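Amidase, hydantoinase/carbamoylase family (PDB 6C0D) probably hydrolyses N-carbamoyl-L-amino acids as a zinc-dependent homodimeric amidase of the peptidase M20 family. Local coordinates at residues A[53-63]-A[105-113]; A[82-93]-A[125-136]. All blocks are in the same frame, centred on the assembly; numbering follows the deposited sequence.

Interaction 1: A[53-63]-A[105-113]; sequences WLAGRMTDAGL and VIYGLEIAR. With EDO (1,2-ethanediol), chain L.
Leu109 is wedged by its two methyls against the last turns of helix 45-60. CD2 rests on CB of Arg57 at 3.8 Å, while CD1 reaches the backbone of Met58, 3.9 Å from its CA, and also touches the CB of Ala61. With CG anti to the backbone N (chi1 -178°), the Leu109 fork is carried across to the neighbouring helix. Toward the N-terminal ends, Leu54 lays both methyls against Val105, the closer approach being CD2 to CG1 at 3.7 Å, and Ile106 CD1 meets the edge of the Trp53 indole. Ala61 CB packs on Arg113 CG at 3.6 Å, where the CA atoms of the two segments come closest.

Beyond this apolar layer two arginines cross at about a right angle. Arg113 NH1 lies over one face of the Arg57 guanidinium, 3.3 Å from NH2, and no bond joins these two donors. Asp24 of helix 18-30 forms salt bridges with both arginines, which probably offsets their like charge, and water 1 links Arg57 O to Arg113 NH1. Arg113 is further held by Glu110, whose OE1 accepts from NE and, at 2.8 Å, from NH2; this side-on grip fixes the guanidinium's rotation, and Glu110 OE2 in turn pairs with Arg20. Arg57 has a weak salt bridge to Asp60 and a weak bond to an ethanediol probably left from crystallisation.

Gly62, with positive phi, ends the helical run in a Schellman motif, and Leu63 points toward helix 102-117, its CD1 reaching the CB of Ala112. The axes of the two helical segments run nearly parallel, 15° apart, with a closest approach of 10.5 Å. Together they form a layer over strand 125-130, as expected for the alpha/beta catalytic domain of M20 peptidases.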
loop_
_atom_site.group_PDB
_atom_site.type_symbol
_atom_site.label_atom_id
_atom_site.label_comp_id
_atom_site.label_asym_id
_atom_site.label_seq_id
_atom_site.Cartn_x
_atom_site.Cartn_y
_atom_site.Cartn_z
ATOM N N TRP A 53 20.424 -5.736 38.673
ATOM C CA TRP A 53 19.583 -5.287 39.776
ATOM C C TRP A 53 18.599 -6.379 40.175
ATOM O O TRP A 53 18.450 -6.697 41.361
ATOM C CB TRP A 53 18.841 -4.005 39.393
ATOM C CG TRP A 53 17.770 -3.652 40.387
ATOM C CD1 TRP A 53 17.932 -2.975 41.565
ATOM C CD2 TRP A 53 16.375 -3.975 40.299
ATOM N NE1 TRP A 53 16.727 -2.863 42.215
ATOM C CE2 TRP A 53 15.755 -3.463 41.457
ATOM C CE3 TRP A 53 15.590 -4.638 39.350
ATOM C CZ2 TRP A 53 14.387 -3.600 41.696
ATOM C CZ3 TRP A 53 14.225 -4.768 39.586
ATOM C CH2 TRP A 53 13.641 -4.253 40.751
ATOM N N LEU A 54 17.941 -6.984 39.186
ATOM C CA LEU A 54 16.953 -8.017 39.473
ATOM C C LEU A 54 17.583 -9.207 40.188
ATOM O O LEU A 54 17.004 -9.753 41.137
ATOM C CB LEU A 54 16.290 -8.469 38.177
ATOM C CG LEU A 54 15.251 -9.562 38.352
ATOM C CD1 LEU A 54 14.080 -9.034 39.193
ATOM C CD2 LEU A 54 14.788 -10.049 36.987
ATOM N N ALA A 55 18.761 -9.636 39.742
ATOM C CA ALA A 55 19.409 -10.763 40.400
ATOM C C ALA A 55 19.738 -10.417 41.846
ATOM O O ALA A 55 19.625 -11.266 42.738
ATOM C CB ALA A 55 20.667 -11.167 39.629
ATOM N N GLY A 56 20.123 -9.164 42.099
ATOM C CA GLY A 56 20.369 -8.741 43.469
ATOM C C GLY A 56 19.118 -8.788 44.326
ATOM O O GLY A 56 19.171 -9.189 45.492
ATOM N N ARG A 57 17.979 -8.375 43.762
ATOM C CA ARG A 57 16.717 -8.438 44.500
ATOM C C ARG A 57 16.328 -9.881 44.798
ATOM O O ARG A 57 15.792 -10.176 45.875
ATOM C CB ARG A 57 15.589 -7.747 43.721
ATOM C CG ARG A 57 15.752 -6.236 43.583
ATOM C CD ARG A 57 15.806 -5.567 44.971
ATOM N NE ARG A 57 14.475 -5.345 45.542
ATOM C CZ ARG A 57 14.197 -5.424 46.840
ATOM N NH1 ARG A 57 15.147 -5.755 47.714
ATOM N NH2 ARG A 57 12.966 -5.182 47.268
ATOM N N MET A 58 16.544 -10.784 43.835
ATOM C CA MET A 58 16.293 -12.199 44.086
ATOM C C MET A 58 17.189 -12.719 45.197
ATOM O O MET A 58 16.751 -13.505 46.047
ATOM C CB MET A 58 16.517 -13.007 42.811
ATOM C CG MET A 58 15.515 -12.692 41.698
ATOM S SD MET A 58 15.943 -13.651 40.221
ATOM C CE MET A 58 14.616 -13.245 39.099
ATOM N N THR A 59 18.460 -12.310 45.186
ATOM C CA THR A 59 19.368 -12.715 46.246
ATOM C C THR A 59 18.895 -12.182 47.590
ATOM O O THR A 59 18.855 -12.923 48.577
ATOM C CB THR A 59 20.783 -12.238 45.931
ATOM O OG1 THR A 59 21.227 -12.879 44.728
ATOM C CG2 THR A 59 21.726 -12.579 47.079
ATOM N N ASP A 60 18.503 -10.898 47.634
ATOM C CA ASP A 60 17.952 -10.318 48.857
ATOM C C ASP A 60 16.780 -11.134 49.374
ATOM O O ASP A 60 16.577 -11.253 50.586
ATOM C CB ASP A 60 17.476 -8.879 48.621
ATOM C CG ASP A 60 18.606 -7.915 48.299
ATOM O OD1 ASP A 60 19.770 -8.207 48.633
ATOM O OD2 ASP A 60 18.302 -6.852 47.713
ATOM N N ALA A 61 15.980 -11.680 48.467
ATOM C CA ALA A 61 14.823 -12.476 48.851
ATOM C C ALA A 61 15.199 -13.874 49.328
ATOM O O ALA A 61 14.311 -14.618 49.753
ATOM C CB ALA A 61 13.846 -12.605 47.675
ATOM N N GLY A 62 16.474 -14.254 49.246
ATOM C CA GLY A 62 16.904 -15.580 49.644
ATOM C C GLY A 62 16.967 -16.618 48.543
ATOM O O GLY A 62 17.149 -17.805 48.849
ATOM N N LEU A 63 16.826 -16.224 47.280
ATOM C CA LEU A 63 16.949 -17.178 46.188
ATOM C C LEU A 63 18.405 -17.293 45.728
ATOM O O LEU A 63 19.223 -16.396 45.943
ATOM C CB LEU A 63 16.068 -16.756 45.013
ATOM C CG LEU A 63 14.597 -16.487 45.367
ATOM C CD1 LEU A 63 13.862 -15.846 44.184
ATOM C CD2 LEU A 63 13.922 -17.797 45.756
ATOM N N VAL A 105 7.394 -10.799 36.173
ATOM C CA VAL A 105 8.691 -10.978 36.833
ATOM C C VAL A 105 8.620 -10.492 38.273
ATOM O O VAL A 105 9.032 -11.194 39.206
ATOM C CB VAL A 105 9.809 -10.247 36.062
ATOM C CG1 VAL A 105 11.133 -10.370 36.831
ATOM C CG2 VAL A 105 9.959 -10.823 34.644
ATOM N N ILE A 106 8.115 -9.263 38.474
ATOM C CA ILE A 106 8.074 -8.713 39.827
ATOM C C ILE A 106 6.985 -9.382 40.667
ATOM O O ILE A 106 7.169 -9.587 41.878
ATOM C CB ILE A 106 7.907 -7.187 39.779
ATOM C CG1 ILE A 106 9.059 -6.552 38.990
ATOM C CG2 ILE A 106 7.812 -6.600 41.195
ATOM C CD1 ILE A 106 10.447 -6.926 39.530
ATOM N N TYR A 107 5.851 -9.755 40.061
ATOM C CA TYR A 107 4.909 -10.607 40.791
ATOM C C TYR A 107 5.611 -11.854 41.317
ATOM O O TYR A 107 5.438 -12.239 42.476
ATOM C CB TYR A 107 3.733 -11.059 39.913
ATOM C CG TYR A 107 2.541 -10.130 39.753
ATOM C CD1 TYR A 107 2.646 -8.749 39.933
ATOM C CD2 TYR A 107 1.308 -10.651 39.368
ATOM C CE1 TYR A 107 1.542 -7.912 39.739
ATOM C CE2 TYR A 107 0.208 -9.830 39.169
ATOM C CZ TYR A 107 0.325 -8.463 39.360
ATOM O OH TYR A 107 -0.769 -7.647 39.177
ATOM N N GLY A 108 6.391 -12.516 40.459
ATOM C CA GLY A 108 7.070 -13.727 40.901
ATOM C C GLY A 108 7.965 -13.466 42.097
ATOM O O GLY A 108 7.946 -14.209 43.078
ATOM N N LEU A 109 8.733 -12.380 42.044
ATOM C CA LEU A 109 9.598 -12.016 43.159
ATOM C C LEU A 109 8.790 -11.772 44.428
ATOM O O LEU A 109 9.134 -12.272 45.510
ATOM C CB LEU A 109 10.408 -10.767 42.782
ATOM C CG LEU A 109 11.431 -10.198 43.758
ATOM C CD1 LEU A 109 12.517 -11.233 44.031
ATOM C CD2 LEU A 109 12.036 -8.899 43.162
ATOM N N GLU A 110 7.714 -10.989 44.323
ATOM C CA GLU A 110 6.948 -10.678 45.526
ATOM C C GLU A 110 6.270 -11.922 46.072
ATOM O O GLU A 110 6.162 -12.099 47.292
ATOM C CB GLU A 110 5.900 -9.601 45.237
ATOM C CG GLU A 110 4.993 -9.305 46.441
ATOM C CD GLU A 110 5.751 -8.805 47.663
ATOM O OE1 GLU A 110 6.874 -8.263 47.510
ATOM O OE2 GLU A 110 5.227 -8.957 48.794
ATOM N N ILE A 111 5.782 -12.781 45.182
ATOM C CA ILE A 111 5.127 -14.008 45.632
ATOM C C ILE A 111 6.123 -14.908 46.338
ATOM O O ILE A 111 5.812 -15.480 47.388
ATOM C CB ILE A 111 4.447 -14.715 44.447
ATOM C CG1 ILE A 111 3.277 -13.842 43.952
ATOM C CG2 ILE A 111 3.939 -16.114 44.867
ATOM C CD1 ILE A 111 2.756 -14.257 42.577
ATOM N N ALA A 112 7.347 -15.014 45.808
ATOM C CA ALA A 112 8.381 -15.781 46.516
ATOM C C ALA A 112 8.639 -15.202 47.899
ATOM O O ALA A 112 8.719 -15.939 48.893
ATOM C CB ALA A 112 9.665 -15.805 45.696
ATOM N N ARG A 113 8.729 -13.865 47.990
ATOM C CA ARG A 113 8.941 -13.228 49.283
ATOM C C ARG A 113 7.773 -13.509 50.219
ATOM O O ARG A 113 7.964 -13.938 51.362
ATOM C CB ARG A 113 9.154 -11.716 49.094
ATOM C CG ARG A 113 10.540 -11.370 48.499
ATOM C CD ARG A 113 10.793 -9.847 48.474
ATOM N NE ARG A 113 9.822 -9.141 47.630
ATOM C CZ ARG A 113 10.130 -8.271 46.669
ATOM N NH1 ARG A 113 11.399 -7.962 46.417
ATOM N NH2 ARG A 113 9.155 -7.685 45.975
HETATM C C1 EDO L . 12.353 -7.336 51.379
HETATM O O1 EDO L . 12.890 -6.286 50.553
HETATM C C2 EDO L . 13.111 -8.659 51.208
HETATM O O2 EDO L . 14.153 -8.543 50.228
HETATM O O HOH W 1 13.844 -8.930 47.521
HETATM O O HOH W 2 11.887 -15.693 49.949
#

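Interaction 2: A[82-93]-A[125-136]. With ZN (zinc ion), chain B.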
loop_
_atom_site.group_PDB
_atom_site.type_symbol
_atom_site.label_atom_id
_atom_site.label_comp_id
_atom_site.label_asym_id
_atom_site.label_seq_id
_atom_site.Cartn_x
_atom_site.Cartn_y
_atom_site.Cartn_z
ATOM N N PRO A 82 9.159 -30.215 45.539
ATOM C CA PRO A 82 8.699 -29.718 44.236
ATOM C C PRO A 82 8.566 -28.211 44.224
ATOM O O PRO A 82 8.191 -27.591 45.222
ATOM C CB PRO A 82 7.326 -30.382 44.061
ATOM C CG PRO A 82 6.853 -30.628 45.465
ATOM C CD PRO A 82 8.103 -30.945 46.266
ATOM N N ALA A 83 8.806 -27.631 43.048
ATOM C CA ALA A 83 8.892 -26.185 42.904
ATOM C C ALA A 83 7.847 -25.670 41.922
ATOM O O ALA A 83 7.518 -26.318 40.924
ATOM C CB ALA A 83 10.289 -25.758 42.425
ATOM N N LEU A 84 7.342 -24.489 42.230
ATOM C CA LEU A 84 6.548 -23.688 41.316
ATOM C C LEU A 84 7.442 -22.588 40.750
ATOM O O LEU A 84 8.082 -21.865 41.512
ATOM C CB LEU A 84 5.357 -23.081 42.064
ATOM C CG LEU A 84 4.591 -21.947 41.350
ATOM C CD1 LEU A 84 3.897 -22.515 40.131
ATOM C CD2 LEU A 84 3.568 -21.375 42.333
ATOM N N VAL A 85 7.474 -22.448 39.426
ATOM C CA VAL A 85 8.239 -21.392 38.759
ATOM C C VAL A 85 7.272 -20.271 38.388
ATOM O O VAL A 85 6.227 -20.532 37.781
ATOM C CB VAL A 85 8.948 -21.930 37.500
ATOM C CG1 VAL A 85 9.798 -20.830 36.828
ATOM C CG2 VAL A 85 9.801 -23.172 37.813
ATOM N N ILE A 86 7.590 -19.034 38.769
ATOM C CA ILE A 86 6.753 -17.885 38.419
ATOM C C ILE A 86 7.626 -16.894 37.673
ATOM O O ILE A 86 8.714 -16.547 38.147
ATOM C CB ILE A 86 6.135 -17.207 39.660
ATOM C CG1 ILE A 86 5.509 -18.254 40.586
ATOM C CG2 ILE A 86 5.120 -16.128 39.209
ATOM C CD1 ILE A 86 5.011 -17.671 41.907
ATOM N N GLY A 87 7.158 -16.417 36.530
ATOM C CA GLY A 87 7.986 -15.439 35.855
ATOM C C GLY A 87 7.335 -14.869 34.619
ATOM O O GLY A 87 6.143 -15.039 34.383
ATOM N N SER A 88 8.153 -14.161 33.849
ATOM C CA SER A 88 7.760 -13.589 32.570
ATOM C C SER A 88 9.044 -13.127 31.901
ATOM O O SER A 88 10.066 -13.808 32.033
ATOM C CB SER A 88 6.760 -12.441 32.751
ATOM O OG SER A 88 6.200 -12.068 31.506
ATOM N N HIS A 89 9.021 -11.987 31.199
ATOM C CA HIS A 89 10.218 -11.442 30.565
ATOM C C HIS A 89 10.398 -9.993 31.000
ATOM O O HIS A 89 9.439 -9.321 31.364
ATOM C CB HIS A 89 10.118 -11.513 29.032
ATOM C CG HIS A 89 8.946 -10.758 28.481
ATOM N ND1 HIS A 89 9.061 -9.502 27.921
ATOM C CD2 HIS A 89 7.626 -11.070 28.439
ATOM C CE1 HIS A 89 7.867 -9.082 27.534
ATOM N NE2 HIS A 89 6.979 -10.015 27.838
ATOM N N SER A 90 11.628 -9.485 30.947
ATOM C CA SER A 90 11.836 -8.077 31.258
ATOM C C SER A 90 12.468 -7.296 30.112
ATOM O O SER A 90 12.768 -6.107 30.288
ATOM C CB SER A 90 12.682 -7.928 32.536
ATOM O OG SER A 90 13.948 -8.562 32.387
ATOM N N ASP A 91 12.670 -7.917 28.946
ATOM C CA ASP A 91 13.073 -7.185 27.758
ATOM C C ASP A 91 11.843 -6.578 27.093
ATOM O O ASP A 91 10.713 -7.029 27.291
ATOM C CB ASP A 91 13.814 -8.091 26.762
ATOM C CG ASP A 91 12.912 -9.180 26.154
ATOM O OD1 ASP A 91 12.343 -10.001 26.906
ATOM O OD2 ASP A 91 12.779 -9.225 24.916
ATOM N N THR A 92 12.073 -5.549 26.290
ATOM C CA THR A 92 10.994 -4.842 25.621
ATOM C C THR A 92 11.212 -4.853 24.117
ATOM O O THR A 92 12.288 -5.191 23.612
ATOM C CB THR A 92 10.894 -3.385 26.091
ATOM O OG1 THR A 92 12.000 -2.647 25.551
ATOM C CG2 THR A 92 10.901 -3.300 27.614
ATOM N N GLN A 93 10.157 -4.477 23.409
ATOM C CA GLN A 93 10.261 -4.035 22.029
ATOM C C GLN A 93 10.788 -2.606 22.005
ATOM O O GLN A 93 10.925 -1.972 23.052
ATOM C CB GLN A 93 8.895 -4.143 21.363
ATOM C CG GLN A 93 8.725 -5.407 20.572
ATOM C CD GLN A 93 7.280 -5.791 20.440
ATOM O OE1 GLN A 93 6.389 -5.052 20.861
ATOM N NE2 GLN A 93 7.029 -6.961 19.863
ATOM N N ALA A 125 8.908 -24.417 47.742
ATOM C CA ALA A 125 9.899 -23.896 46.809
ATOM C C ALA A 125 9.221 -23.086 45.704
ATOM O O ALA A 125 8.341 -23.593 44.998
ATOM C CB ALA A 125 10.728 -25.038 46.213
ATOM N N VAL A 126 9.639 -21.828 45.550
ATOM C CA VAL A 126 9.185 -20.957 44.464
ATOM C C VAL A 126 10.424 -20.420 43.752
ATOM O O VAL A 126 11.287 -19.817 44.398
ATOM C CB VAL A 126 8.330 -19.791 44.985
ATOM C CG1 VAL A 126 7.895 -18.881 43.805
ATOM C CG2 VAL A 126 7.113 -20.327 45.766
ATOM N N ASP A 127 10.527 -20.670 42.440
ATOM C CA ASP A 127 11.583 -20.126 41.586
ATOM C C ASP A 127 11.030 -18.911 40.841
ATOM O O ASP A 127 9.828 -18.832 40.579
ATOM C CB ASP A 127 12.082 -21.141 40.537
ATOM C CG ASP A 127 12.685 -22.419 41.132
ATOM O OD1 ASP A 127 13.078 -22.466 42.324
ATOM O OD2 ASP A 127 12.820 -23.396 40.354
ATOM N N VAL A 128 11.907 -17.960 40.492
ATOM C CA VAL A 128 11.486 -16.749 39.788
ATOM C C VAL A 128 12.325 -16.573 38.530
ATOM O O VAL A 128 13.552 -16.692 38.584
ATOM C CB VAL A 128 11.612 -15.505 40.702
ATOM C CG1 VAL A 128 11.134 -14.255 39.986
ATOM C CG2 VAL A 128 10.831 -15.724 41.995
ATOM N N ALA A 129 11.685 -16.210 37.411
ATOM C CA ALA A 129 12.412 -16.130 36.145
ATOM C C ALA A 129 12.093 -14.869 35.351
ATOM O O ALA A 129 10.940 -14.426 35.302
ATOM C CB ALA A 129 12.107 -17.335 35.250
ATOM N N SER A 130 13.125 -14.322 34.700
ATOM C CA SER A 130 12.964 -13.393 33.577
ATOM C C SER A 130 13.620 -14.040 32.362
ATOM O O SER A 130 14.851 -14.019 32.234
ATOM C CB SER A 130 13.579 -12.024 33.870
ATOM O OG SER A 130 13.539 -11.208 32.703
ATOM N N TRP A 131 12.808 -14.623 31.478
ATOM C CA TRP A 131 13.345 -15.292 30.296
ATOM C C TRP A 131 13.868 -14.267 29.303
ATOM O O TRP A 131 13.161 -13.316 28.960
ATOM C CB TRP A 131 12.267 -16.135 29.618
ATOM C CG TRP A 131 11.453 -16.970 30.552
ATOM C CD1 TRP A 131 10.117 -16.832 30.833
ATOM C CD2 TRP A 131 11.919 -18.068 31.346
ATOM N NE1 TRP A 131 9.725 -17.796 31.738
ATOM C CE2 TRP A 131 10.811 -18.560 32.076
ATOM C CE3 TRP A 131 13.168 -18.694 31.502
ATOM C CZ2 TRP A 131 10.910 -19.644 32.944
ATOM C CZ3 TRP A 131 13.271 -19.764 32.381
ATOM C CH2 TRP A 131 12.149 -20.229 33.090
ATOM N N ILE A 132 15.091 -14.475 28.803
ATOM C CA ILE A 132 15.693 -13.513 27.878
ATOM C C ILE A 132 14.931 -13.500 26.554
ATOM O O ILE A 132 14.464 -14.538 26.068
ATOM C CB ILE A 132 17.190 -13.835 27.658
ATOM C CG1 ILE A 132 17.889 -12.748 26.828
ATOM C CG2 ILE A 132 17.364 -15.189 26.954
ATOM C CD1 ILE A 132 17.966 -11.396 27.525
ATOM N N ASP A 133 14.783 -12.301 25.979
ATOM C CA ASP A 133 14.395 -12.087 24.577
ATOM C C ASP A 133 13.071 -12.748 24.193
ATOM O O ASP A 133 12.931 -13.326 23.112
ATOM C CB ASP A 133 15.504 -12.523 23.610
ATOM C CG ASP A 133 15.527 -11.667 22.348
ATOM O OD1 ASP A 133 15.016 -10.526 22.422
ATOM O OD2 ASP A 133 16.036 -12.117 21.289
ATOM N N GLU A 134 12.066 -12.590 25.048
ATOM C CA GLU A 134 10.719 -12.953 24.623
ATOM C C GLU A 134 10.306 -12.152 23.391
ATOM O O GLU A 134 9.608 -12.669 22.515
ATOM C CB GLU A 134 9.730 -12.733 25.768
ATOM C CG GLU A 134 8.315 -13.213 25.501
ATOM C CD GLU A 134 7.478 -12.198 24.740
ATOM O OE1 GLU A 134 7.861 -11.004 24.690
ATOM O OE2 GLU A 134 6.446 -12.606 24.169
ATOM N N GLU A 135 10.737 -10.891 23.303
ATOM C CA GLU A 135 10.323 -10.006 22.220
ATOM C C GLU A 135 11.106 -10.225 20.934
ATOM O O GLU A 135 10.743 -9.648 19.904
ATOM C CB GLU A 135 10.449 -8.540 22.661
ATOM C CG GLU A 135 9.663 -8.214 23.943
ATOM C CD GLU A 135 8.176 -7.996 23.689
ATOM O OE1 GLU A 135 7.712 -8.268 22.557
ATOM O OE2 GLU A 135 7.476 -7.536 24.623
ATOM N N GLY A 136 12.163 -11.027 20.963
ATOM C CA GLY A 136 12.869 -11.369 19.739
ATOM C C GLY A 136 13.724 -10.270 19.145
ATOM O O GLY A 136 13.713 -10.076 17.922
HETATM ZN ZN ZN B . 4.989 -9.897 27.316
HETATM O O HOH W 3 6.508 -25.567 45.746
HETATM O O HOH W 4 8.834 -27.436 47.889
HETATM O O HOH W 5 13.673 -10.812 29.281
HETATM O O HOH W 6 7.613 -4.638 25.056
HETATM O O HOH W 7 4.677 -9.586 25.254
HETATM O O HOH W 8 4.743 -12.119 27.026
#
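His89 and Asp91 both carry CG between the backbone N and the carbonyl carbon (chi1 59° and 67°), which sets a face of the imidazole against Glu134 and turns the Asp91 carboxylate into the 133-136 turn. Asp91 OD2 accepts the N-H of Glu135 through its syn lone pair at 3.1 Å; OD1 receives a weaker bond from Glu134 N. Glu134 sets its CB over one face of the His89 ring in a CH-pi contact and, bent at chi2 (-84°), brings OE1 over the same face, whereas the Glu135 carboxylate stands almost perpendicular to that ring. The imidazole is held in turn by ND1, which donates 3.0 Å to Asp91 O nearly in the ring plane, leaving NE2 to bind zinc at 2.1 Å. Before these loops, parallel strands 83-88 and 125-130 alternate bonds from Leu84 N to Ala125 O through to Trp131 N to Ser88 O. Beyond them, Ser90 OG and Ser130 OG share a 2.7 Å hydrogen bond. Asp100, His196 and two waters complete the zinc shell, and Glu135 is predicted to bind a second zinc. The ND1 bond thus probably orients His89 as a ligand and may strengthen its donation to the metal.

Interactions 1 and 2 interleave along the chain: helix 102-117 connects strands 83-88 and 125-130 in a beta-alpha-beta unit, and helix 45-60 packs beside it. Their centres lie 11 Å apart. The joint is close packing, side chain on side chain and methyl on backbone carbonyl, with Ile111 CG2 3.5 Å from Ile86 CD1 and Gly108 O 3.4 Å from Val128 CG2, while Leu63 CD2 comes within 3.6 Å of Val126 O. Interaction 2 supplies a zinc ligand, His89, directly from segment 82-93, whereas interaction 1 lies further out and approaches the site through Val105, whose side chain is about 6 Å from that of His89 and about 9 Å from the zinc ion.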